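Hydrophilic protein, virA protein (Chromobacterium violaceum, PDB 3BO6) probably acts as a phosphothreonine lyase effector that removes phosphate from phosphothreonine of a target protein by elimination, with no need for water. Local coordinates at residues 80-85 and 145-150; 101-106 and 156-161; 184-189 and 213-218. One frame throughout, in Å; residues are numbered along the deposited sequence.

Contact 1: 80-85 and 145-150. With SO4 (sulfate ion), chain C.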
loop_
_atom_site.group_PDB
_atom_site.type_symbol
_atom_site.label_atom_id
_atom_site.label_comp_id
_atom_site.label_asym_id
_atom_site.label_seq_id
_atom_site.Cartn_x
_atom_site.Cartn_y
_atom_site.Cartn_z
ATOM N N ALA A 80 1.502 6.371 10.577
ATOM C CA ALA A 80 0.326 6.491 11.422
ATOM C C ALA A 80 -0.572 5.264 11.297
ATOM O O ALA A 80 -1.759 5.302 11.645
ATOM C CB ALA A 80 -0.433 7.776 11.079
ATOM N N GLY A 81 0.003 4.163 10.812
ATOM C CA GLY A 81 -0.696 2.888 10.778
ATOM C C GLY A 81 -1.416 2.531 9.492
ATOM O O GLY A 81 -1.843 1.397 9.340
ATOM N N ASP A 82 -1.561 3.481 8.568
ATOM C CA ASP A 82 -2.334 3.199 7.361
ATOM C C ASP A 82 -1.554 2.340 6.377
ATOM O O ASP A 82 -0.411 2.661 6.013
ATOM C CB ASP A 82 -2.805 4.509 6.730
ATOM C CG ASP A 82 -3.676 5.301 7.667
ATOM O OD1 ASP A 82 -4.651 4.726 8.176
ATOM O OD2 ASP A 82 -3.390 6.495 7.914
ATOM N N LYS A 83 -2.142 1.224 5.964
ATOM C CA LYS A 83 -1.463 0.351 5.017
ATOM C C LYS A 83 -2.453 -0.291 4.065
ATOM O O LYS A 83 -3.636 -0.506 4.380
ATOM C CB LYS A 83 -0.625 -0.703 5.750
ATOM C CG LYS A 83 -1.436 -1.774 6.454
ATOM C CD LYS A 83 -0.634 -2.449 7.602
ATOM C CE LYS A 83 0.591 -3.177 7.098
ATOM N NZ LYS A 83 1.378 -3.733 8.244
ATOM N N PHE A 84 -1.953 -0.605 2.876
ATOM C CA PHE A 84 -2.715 -1.366 1.905
ATOM C C PHE A 84 -2.073 -2.705 1.650
ATOM O O PHE A 84 -0.852 -2.844 1.716
ATOM C CB PHE A 84 -2.765 -0.646 0.548
ATOM C CG PHE A 84 -3.422 0.695 0.584
ATOM C CD1 PHE A 84 -2.671 1.856 0.423
ATOM C CD2 PHE A 84 -4.797 0.801 0.702
ATOM C CE1 PHE A 84 -3.280 3.113 0.419
ATOM C CE2 PHE A 84 -5.424 2.048 0.700
ATOM C CZ PHE A 84 -4.650 3.205 0.564
ATOM N N HIS A 85 -2.899 -3.677 1.292
ATOM C CA HIS A 85 -2.403 -4.920 0.731
ATOM C C HIS A 85 -2.912 -5.011 -0.691
ATOM O O HIS A 85 -3.930 -4.393 -1.045
ATOM C CB HIS A 85 -2.924 -6.100 1.542
ATOM C CG HIS A 85 -2.444 -6.113 2.955
ATOM N ND1 HIS A 85 -3.283 -5.911 4.024
ATOM C CD2 HIS A 85 -1.208 -6.317 3.473
ATOM C CE1 HIS A 85 -2.585 -5.984 5.148
ATOM N NE2 HIS A 85 -1.327 -6.238 4.839
ATOM N N SER A 145 3.190 15.302 10.556
ATOM C CA SER A 145 2.489 14.026 10.475
ATOM C C SER A 145 1.011 14.201 10.137
ATOM O O SER A 145 0.186 13.349 10.449
ATOM C CB SER A 145 2.681 13.170 11.742
ATOM O OG SER A 145 4.031 12.753 11.907
ATOM N N GLN A 146 0.684 15.300 9.472
ATOM C CA GLN A 146 -0.664 15.476 8.968
ATOM C C GLN A 146 -0.686 15.166 7.474
ATOM O O GLN A 146 0.267 15.481 6.751
ATOM C CB GLN A 146 -1.158 16.896 9.216
ATOM C CG GLN A 146 -1.216 17.215 10.703
ATOM C CD GLN A 146 -1.707 18.608 10.975
ATOM O OE1 GLN A 146 -1.783 19.435 10.073
ATOM N NE2 GLN A 146 -2.044 18.885 12.234
ATOM N N TYR A 147 -1.774 14.557 7.013
ATOM C CA TYR A 147 -1.981 14.350 5.585
ATOM C C TYR A 147 -2.477 15.635 4.919
ATOM O O TYR A 147 -3.439 16.242 5.373
ATOM C CB TYR A 147 -3.058 13.281 5.360
ATOM C CG TYR A 147 -2.664 11.854 5.661
ATOM C CD1 TYR A 147 -1.855 11.138 4.795
ATOM C CD2 TYR A 147 -3.147 11.196 6.789
ATOM C CE1 TYR A 147 -1.508 9.823 5.057
ATOM C CE2 TYR A 147 -2.797 9.887 7.061
ATOM C CZ TYR A 147 -1.983 9.205 6.187
ATOM O OH TYR A 147 -1.681 7.887 6.495
ATOM N N SER A 148 -1.858 16.027 3.811
ATOM C CA SER A 148 -2.413 17.112 3.007
ATOM C C SER A 148 -3.464 16.578 2.030
ATOM O O SER A 148 -3.440 15.396 1.676
ATOM C CB SER A 148 -1.301 17.825 2.223
ATOM O OG SER A 148 -0.790 17.003 1.185
ATOM N N ALA A 149 -4.376 17.441 1.582
ATOM C CA ALA A 149 -5.352 17.034 0.569
ATOM C C ALA A 149 -4.678 16.531 -0.705
ATOM O O ALA A 149 -5.106 15.527 -1.285
ATOM C CB ALA A 149 -6.316 18.159 0.257
ATOM N N SER A 150 -3.611 17.199 -1.129
ATOM C CA SER A 150 -2.878 16.791 -2.327
ATOM C C SER A 150 -2.329 15.374 -2.183
ATOM O O SER A 150 -2.435 14.551 -3.091
ATOM C CB SER A 150 -1.726 17.761 -2.620
ATOM O OG SER A 150 -2.205 18.983 -3.156
HETATM S S SO4 C . -0.221 -6.903 8.117
HETATM O O1 SO4 C . -1.684 -6.876 7.915
HETATM O O2 SO4 C . 0.138 -6.073 9.257
HETATM O O3 SO4 C . 0.193 -8.271 8.368
HETATM O O4 SO4 C . 0.452 -6.373 6.928
HETATM O O HOH W 1 0.019 6.114 8.127
#
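Where strand 82-86 enters the antiparallel sheet, it is tied to the loop leading into helix 149-168 by one buried bond, from Tyr147 to Asp82. The phenol OH donates over 2.6 Å to the anti lone pair of Asp82 OD2, the one turned away from OD1. The carboxylate is twisted 41° from the ring plane, yet OD2 lies at the ring edge, near the plane of the tyrosine. Asp82 CG is set beside its own backbone N (chi1 -60°), which directs the carboxylate at the Tyr147 hydroxyl. A water completes the joint: it donates to Tyr147 OH at 2.9 Å and accepts from the backbone N of Ala80 at 2.9 Å and the N of Asp82 at 3.1 Å, so the turn through Gly81 is bound to the same hydroxyl. OD1 is taken by Tyr191 and Asn193, and the Tyr147 ring also meets Phe214.

The next residues illustrate how one strand can serve two faces. Lys83 and His85 project to the other side and hold a sulfate, probably from the crystallisation liquor. His85 NE2 points at sulfate O4 over 2.7 Å in a nearly straight bond (166°), with the sulfur in the plane of the ring. Lys83 NZ reaches sulfate O2 at 2.8 Å and, weakly, O4 at 3.1 Å. Arg127, Arg192 and Arg199 also hydrogen-bond to the sulfate, consistent with a pocket for the substrate phosphate, while Asp180 is hydrogen-bonded to His85 ND1, the ring nitrogen that does not face the sulfate.

With three side chains hydrogen-bonded to its two oxygens, the buried Asp82 carboxylate is probably kept ionised, and its grip on Tyr147 ties the start of the sulfate-binding strand to the loop before the long helix.

Contact 2: 101-106 and 156-161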
loop_
_atom_site.group_PDB
_atom_site.type_symbol
_atom_site.label_atom_id
_atom_site.label_comp_id
_atom_site.label_asym_id
_atom_site.label_seq_id
_atom_site.Cartn_x
_atom_site.Cartn_y
_atom_site.Cartn_z
ATOM N N SER A 101 5.672 -2.864 -11.228
ATOM C CA SER A 101 6.974 -2.296 -10.898
ATOM C C SER A 101 7.137 -0.867 -11.447
ATOM O O SER A 101 7.802 -0.032 -10.821
ATOM C CB SER A 101 8.121 -3.206 -11.348
ATOM O OG SER A 101 8.105 -3.302 -12.763
ATOM N N GLY A 102 6.525 -0.575 -12.599
ATOM C CA GLY A 102 6.546 0.787 -13.127
ATOM C C GLY A 102 6.032 1.800 -12.117
ATOM O O GLY A 102 6.618 2.869 -11.918
ATOM N N LEU A 103 4.919 1.459 -11.478
ATOM C CA LEU A 103 4.295 2.315 -10.473
ATOM C C LEU A 103 5.035 2.269 -9.132
ATOM O O LEU A 103 5.267 3.297 -8.510
ATOM C CB LEU A 103 2.822 1.918 -10.270
ATOM C CG LEU A 103 1.864 2.460 -11.344
ATOM C CD1 LEU A 103 0.544 1.684 -11.369
ATOM C CD2 LEU A 103 1.631 3.947 -11.145
ATOM N N LEU A 104 5.414 1.077 -8.686
ATOM C CA LEU A 104 5.995 0.965 -7.347
ATOM C C LEU A 104 7.379 1.604 -7.241
ATOM O O LEU A 104 7.813 1.980 -6.148
ATOM C CB LEU A 104 6.054 -0.501 -6.908
ATOM C CG LEU A 104 4.700 -1.158 -6.625
ATOM C CD1 LEU A 104 4.861 -2.666 -6.410
ATOM C CD2 LEU A 104 4.059 -0.512 -5.400
ATOM N N PHE A 105 8.091 1.697 -8.368
ATOM C CA PHE A 105 9.394 2.364 -8.406
ATOM C C PHE A 105 9.315 3.761 -9.011
ATOM O O PHE A 105 10.335 4.386 -9.267
ATOM C CB PHE A 105 10.424 1.513 -9.165
ATOM C CG PHE A 105 10.840 0.271 -8.436
ATOM C CD1 PHE A 105 10.259 -0.948 -8.740
ATOM C CD2 PHE A 105 11.833 0.322 -7.464
ATOM C CE1 PHE A 105 10.629 -2.113 -8.054
ATOM C CE2 PHE A 105 12.209 -0.834 -6.771
ATOM C CZ PHE A 105 11.620 -2.048 -7.077
ATOM N N SER A 106 8.109 4.258 -9.247
ATOM C CA SER A 106 7.955 5.552 -9.915
ATOM C C SER A 106 8.481 6.721 -9.088
ATOM O O SER A 106 8.243 6.786 -7.874
ATOM C CB SER A 106 6.476 5.797 -10.233
ATOM O OG SER A 106 6.251 7.118 -10.736
ATOM N N ARG A 156 -4.946 8.091 -3.317
ATOM C CA ARG A 156 -6.145 7.481 -3.859
ATOM C C ARG A 156 -5.984 7.205 -5.366
ATOM O O ARG A 156 -6.344 6.121 -5.857
ATOM C CB ARG A 156 -7.355 8.376 -3.589
ATOM C CG ARG A 156 -8.663 7.800 -4.110
ATOM C CD ARG A 156 -9.864 8.596 -3.617
ATOM N NE ARG A 156 -11.101 8.126 -4.235
ATOM C CZ ARG A 156 -12.298 8.148 -3.643
ATOM N NH1 ARG A 156 -12.429 8.605 -2.401
ATOM N NH2 ARG A 156 -13.370 7.704 -4.294
ATOM N N GLN A 157 -5.463 8.192 -6.092
ATOM C CA GLN A 157 -5.207 8.024 -7.522
ATOM C C GLN A 157 -4.219 6.871 -7.780
ATOM O O GLN A 157 -4.376 6.115 -8.741
ATOM C CB GLN A 157 -4.663 9.331 -8.116
ATOM C CG GLN A 157 -5.720 10.444 -8.252
ATOM C CD GLN A 157 -6.491 10.305 -9.542
ATOM O OE1 GLN A 157 -5.906 10.325 -10.624
ATOM N NE2 GLN A 157 -7.793 10.145 -9.440
ATOM N N PHE A 158 -3.211 6.741 -6.923
ATOM C CA PHE A 158 -2.207 5.687 -7.073
ATOM C C PHE A 158 -2.861 4.317 -6.941
ATOM O O PHE A 158 -2.602 3.405 -7.736
ATOM C CB PHE A 158 -1.068 5.903 -6.058
ATOM C CG PHE A 158 0.126 5.023 -6.259
ATOM C CD1 PHE A 158 0.999 5.252 -7.311
ATOM C CD2 PHE A 158 0.410 4.006 -5.355
ATOM C CE1 PHE A 158 2.137 4.457 -7.483
ATOM C CE2 PHE A 158 1.543 3.210 -5.501
ATOM C CZ PHE A 158 2.403 3.433 -6.577
ATOM N N ILE A 159 -3.729 4.164 -5.945
ATOM C CA ILE A 159 -4.417 2.888 -5.735
ATOM C C ILE A 159 -5.281 2.574 -6.954
ATOM O O ILE A 159 -5.292 1.435 -7.444
ATOM C CB ILE A 159 -5.268 2.888 -4.429
ATOM C CG1 ILE A 159 -4.414 2.472 -3.227
ATOM C CG2 ILE A 159 -6.440 1.919 -4.550
ATOM C CD1 ILE A 159 -2.990 2.950 -3.263
ATOM N N GLU A 160 -5.974 3.576 -7.483
ATOM C CA GLU A 160 -6.785 3.349 -8.674
ATOM C C GLU A 160 -5.911 2.980 -9.889
ATOM O O GLU A 160 -6.313 2.179 -10.738
ATOM C CB GLU A 160 -7.737 4.536 -8.895
ATOM C CG GLU A 160 -8.814 4.586 -7.778
ATOM C CD GLU A 160 -9.536 5.929 -7.626
ATOM O OE1 GLU A 160 -9.204 6.895 -8.348
ATOM O OE2 GLU A 160 -10.448 6.011 -6.767
ATOM N N CYS A 161 -4.691 3.508 -9.964
ATOM C CA CYS A 161 -3.773 3.129 -11.025
ATOM C C CYS A 161 -3.224 1.707 -10.866
ATOM O O CYS A 161 -3.007 0.989 -11.845
ATOM C CB CYS A 161 -2.622 4.108 -11.060
ATOM S SG CYS A 161 -1.983 4.243 -12.675
#
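Phe158 drives the far edge of its ring against Leu103, with CE1 and CZ meeting both the side chain and the backbone of the leucine. Leu103 CD2 lies 3.7 Å from Phe158 CE1, and the two side chains run antiparallel past one another, each reaching toward the other's helix. Leu103 O sits in the plane of the ring, 3.5 Å from Phe158 CZ, so it meets ring hydrogens rather than the pi cloud. The aromatic arm gets there because its CG is anti to the backbone N (chi1 -171°), swinging the ring out from helix 149-168 toward the end of helix 93-104. The CB of Leu104 leaves its backbone pointing away from Phe158, yet its CD2 still comes within 4.4 Å of Phe158 CZ.

One turn further along the long helix, the second leucine methyl, Leu103 CD1, rests 3.6 Å from the carbonyl O of Cys161. The cysteine sulfur lies near both methyls in one of its two conformers, so that part of the packing is less certain. Phe31 meets the Phe158 ring edge-to-face, and Leu162 adds to the cover of Leu103.

No hydrogen bond crosses this interface. Leu103 O is provided for, since it accepts the backbone N of Ser106 at 3.1 Å, while the weakly positive rim of the phenyl ring probably contributes a mild electrostatic attraction to an otherwise apolar helix-helix contact.

Contact 3: 184-189 and 213-218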
loop_
_atom_site.group_PDB
_atom_site.type_symbol
_atom_site.label_atom_id
_atom_site.label_comp_id
_atom_site.label_asym_id
_atom_site.label_seq_id
_atom_site.Cartn_x
_atom_site.Cartn_y
_atom_site.Cartn_z
ATOM N N GLU A 184 -16.489 -2.241 -3.035
ATOM C CA GLU A 184 -16.796 -3.092 -4.188
ATOM C C GLU A 184 -15.906 -2.813 -5.399
ATOM O O GLU A 184 -15.586 -3.734 -6.157
ATOM C CB GLU A 184 -18.269 -2.944 -4.582
ATOM C CG GLU A 184 -19.243 -3.190 -3.445
ATOM C CD GLU A 184 -20.558 -2.456 -3.642
ATOM O OE1 GLU A 184 -20.960 -2.253 -4.809
ATOM O OE2 GLU A 184 -21.185 -2.078 -2.630
ATOM N N ASN A 185 -15.477 -1.565 -5.560
ATOM C CA ASN A 185 -14.705 -1.186 -6.741
ATOM C C ASN A 185 -13.200 -1.456 -6.672
ATOM O O ASN A 185 -12.484 -1.218 -7.642
ATOM C CB ASN A 185 -14.955 0.275 -7.100
ATOM C CG ASN A 185 -14.793 1.192 -5.915
ATOM O OD1 ASN A 185 -15.585 1.153 -4.966
ATOM N ND2 ASN A 185 -13.770 2.034 -5.961
ATOM N N TRP A 186 -12.711 -1.952 -5.534
ATOM C CA TRP A 186 -11.318 -2.427 -5.486
ATOM C C TRP A 186 -11.323 -3.946 -5.608
ATOM O O TRP A 186 -11.839 -4.643 -4.735
ATOM C CB TRP A 186 -10.572 -2.040 -4.201
ATOM C CG TRP A 186 -10.439 -0.589 -3.915
ATOM C CD1 TRP A 186 -10.769 0.454 -4.728
ATOM C CD2 TRP A 186 -9.936 -0.019 -2.705
ATOM N NE1 TRP A 186 -10.505 1.648 -4.087
ATOM C CE2 TRP A 186 -10.005 1.385 -2.838
ATOM C CE3 TRP A 186 -9.451 -0.562 -1.511
ATOM C CZ2 TRP A 186 -9.589 2.256 -1.827
ATOM C CZ3 TRP A 186 -9.046 0.302 -0.507
ATOM C CH2 TRP A 186 -9.122 1.692 -0.666
ATOM N N LYS A 187 -10.760 -4.452 -6.698
ATOM C CA LYS A 187 -10.734 -5.887 -6.948
ATOM C C LYS A 187 -9.483 -6.549 -6.380
ATOM O O LYS A 187 -9.462 -7.760 -6.219
ATOM C CB LYS A 187 -10.791 -6.177 -8.459
ATOM C CG LYS A 187 -12.002 -5.575 -9.173
ATOM C CD LYS A 187 -13.309 -5.908 -8.461
ATOM C CE LYS A 187 -14.522 -5.437 -9.270
ATOM N NZ LYS A 187 -15.790 -5.766 -8.573
ATOM N N TYR A 188 -8.444 -5.756 -6.118
ATOM C CA TYR A 188 -7.151 -6.305 -5.667
ATOM C C TYR A 188 -6.668 -5.695 -4.352
ATOM O O TYR A 188 -6.017 -6.361 -3.547
ATOM C CB TYR A 188 -6.064 -6.061 -6.721
ATOM C CG TYR A 188 -6.393 -6.543 -8.107
ATOM C CD1 TYR A 188 -5.985 -7.813 -8.535
ATOM C CD2 TYR A 188 -7.054 -5.719 -9.012
ATOM C CE1 TYR A 188 -6.272 -8.263 -9.826
ATOM C CE2 TYR A 188 -7.344 -6.162 -10.305
ATOM C CZ TYR A 188 -6.950 -7.428 -10.690
ATOM O OH TYR A 188 -7.222 -7.856 -11.974
ATOM N N VAL A 189 -6.956 -4.419 -4.146
ATOM C CA VAL A 189 -6.452 -3.678 -3.002
ATOM C C VAL A 189 -7.389 -3.774 -1.800
ATOM O O VAL A 189 -8.625 -3.799 -1.944
ATOM C CB VAL A 189 -6.225 -2.199 -3.381
ATOM C CG1 VAL A 189 -5.818 -1.380 -2.163
ATOM C CG2 VAL A 189 -5.168 -2.088 -4.491
ATOM N N PRO A 213 -11.168 7.484 9.162
ATOM C CA PRO A 213 -11.205 8.641 8.264
ATOM C C PRO A 213 -10.307 8.450 7.027
ATOM O O PRO A 213 -10.742 8.753 5.923
ATOM C CB PRO A 213 -10.729 9.782 9.177
ATOM C CG PRO A 213 -11.286 9.394 10.532
ATOM C CD PRO A 213 -11.083 7.875 10.584
ATOM N N PHE A 214 -9.106 7.908 7.199
ATOM C CA PHE A 214 -8.241 7.705 6.046
ATOM C C PHE A 214 -8.894 6.795 5.013
ATOM O O PHE A 214 -8.848 7.080 3.806
ATOM C CB PHE A 214 -6.861 7.152 6.467
ATOM C CG PHE A 214 -5.953 6.835 5.286
ATOM C CD1 PHE A 214 -5.137 7.815 4.748
ATOM C CD2 PHE A 214 -5.960 5.579 4.698
ATOM C CE1 PHE A 214 -4.320 7.538 3.658
ATOM C CE2 PHE A 214 -5.149 5.301 3.614
ATOM C CZ PHE A 214 -4.336 6.289 3.095
ATOM N N TYR A 215 -9.494 5.706 5.471
ATOM C CA TYR A 215 -10.161 4.780 4.566
ATOM C C TYR A 215 -11.312 5.463 3.835
ATOM O O TYR A 215 -11.478 5.305 2.627
ATOM C CB TYR A 215 -10.694 3.566 5.330
ATOM C CG TYR A 215 -11.469 2.615 4.440
ATOM C CD1 TYR A 215 -10.807 1.803 3.536
ATOM C CD2 TYR A 215 -12.860 2.537 4.495
ATOM C CE1 TYR A 215 -11.496 0.926 2.717
ATOM C CE2 TYR A 215 -13.558 1.662 3.661
ATOM C CZ TYR A 215 -12.860 0.847 2.788
ATOM O OH TYR A 215 -13.524 -0.024 1.955
ATOM N N ARG A 216 -12.107 6.239 4.560
ATOM C CA ARG A 216 -13.228 6.935 3.940
ATOM C C ARG A 216 -12.745 7.906 2.863
ATOM O O ARG A 216 -13.360 8.037 1.800
ATOM C CB ARG A 216 -14.052 7.656 5.006
ATOM C CG ARG A 216 -14.674 6.689 6.020
ATOM C CD ARG A 216 -15.558 7.411 7.035
ATOM N NE ARG A 216 -16.733 7.985 6.385
ATOM C CZ ARG A 216 -17.605 8.773 7.004
ATOM N NH1 ARG A 216 -17.398 9.095 8.276
ATOM N NH2 ARG A 216 -18.648 9.263 6.335
ATOM N N LEU A 217 -11.612 8.557 3.118
ATOM C CA LEU A 217 -11.022 9.464 2.125
ATOM C C LEU A 217 -10.530 8.708 0.883
ATOM O O LEU A 217 -10.518 9.256 -0.215
ATOM C CB LEU A 217 -9.896 10.260 2.776
ATOM C CG LEU A 217 -10.396 11.270 3.835
ATOM C CD1 LEU A 217 -9.251 11.770 4.723
ATOM C CD2 LEU A 217 -11.109 12.449 3.181
ATOM N N MET A 218 -10.146 7.444 1.055
ATOM C CA MET A 218 -9.671 6.625 -0.062
ATOM C C MET A 218 -10.819 5.992 -0.833
ATOM O O MET A 218 -10.691 5.741 -2.043
ATOM C CB MET A 218 -8.778 5.495 0.462
ATOM C CG MET A 218 -7.453 5.973 1.042
ATOM S SD MET A 218 -6.383 6.860 -0.106
ATOM C CE MET A 218 -6.567 8.501 0.582
HETATM O O HOH W 2 -11.154 4.481 -4.499
#
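Trp186 offers Tyr215 and Met218 different parts of its indole. Its CG lies anti to the carbonyl carbon, beside the backbone N (chi1 -60°), which sends the indole toward helix 213-219. The edge of the Tyr215 ring is turned toward the face of the six-membered ring in an offset edge-to-face pair, planes 78° apart and centroids 6.0 Å apart, with Tyr215 CE1 coming to 4.1 Å from Trp186 CZ3. Tyr215 CG is anti to the backbone N (chi1 177°), which carries the phenol out from the helix so that its edge is presented to the indole.

Met218 instead meets the indole at its edge, with CB in the ring plane. This CB stands 4.0 Å from Trp186 CH2, and the carbonyl O of Met218 is 3.7 Å from Trp186 CZ2. Beyond CB the methionine chain folds away, bent at chi2 and again at chi3. A water in the indole plane bridges the two segments: it accepts from Trp186 NE1 at 2.9 Å and donates to Met218 O at 2.8 Å.

Glu163 of helix 149-168 also touches Trp186. The tryptophan thus fills the junction between two helices that cover one face of the antiparallel sheet in this alpha/beta lyase fold.

The three contacts stand 13 to 15 Å apart, centre to centre, around the same side of the antiparallel sheet. Along the chain contacts 1 and 2 interleave, 80-85 and 101-106 preceding 145-150 and 156-161, whereas contact 3 opens only after both have closed. Helix 149-168 serves contacts 1 and 2. Phe84 joins all three: its ring packs on Ile159 of contact 2 and on Phe214, Met218 and Trp186 of contact 3. Arg156 also reaches Leu217 O in a probable hydrogen bond. The strand that carries the sulfate ligands Lys83 and His85 is thereby backed on its other face by packed helices and a loop.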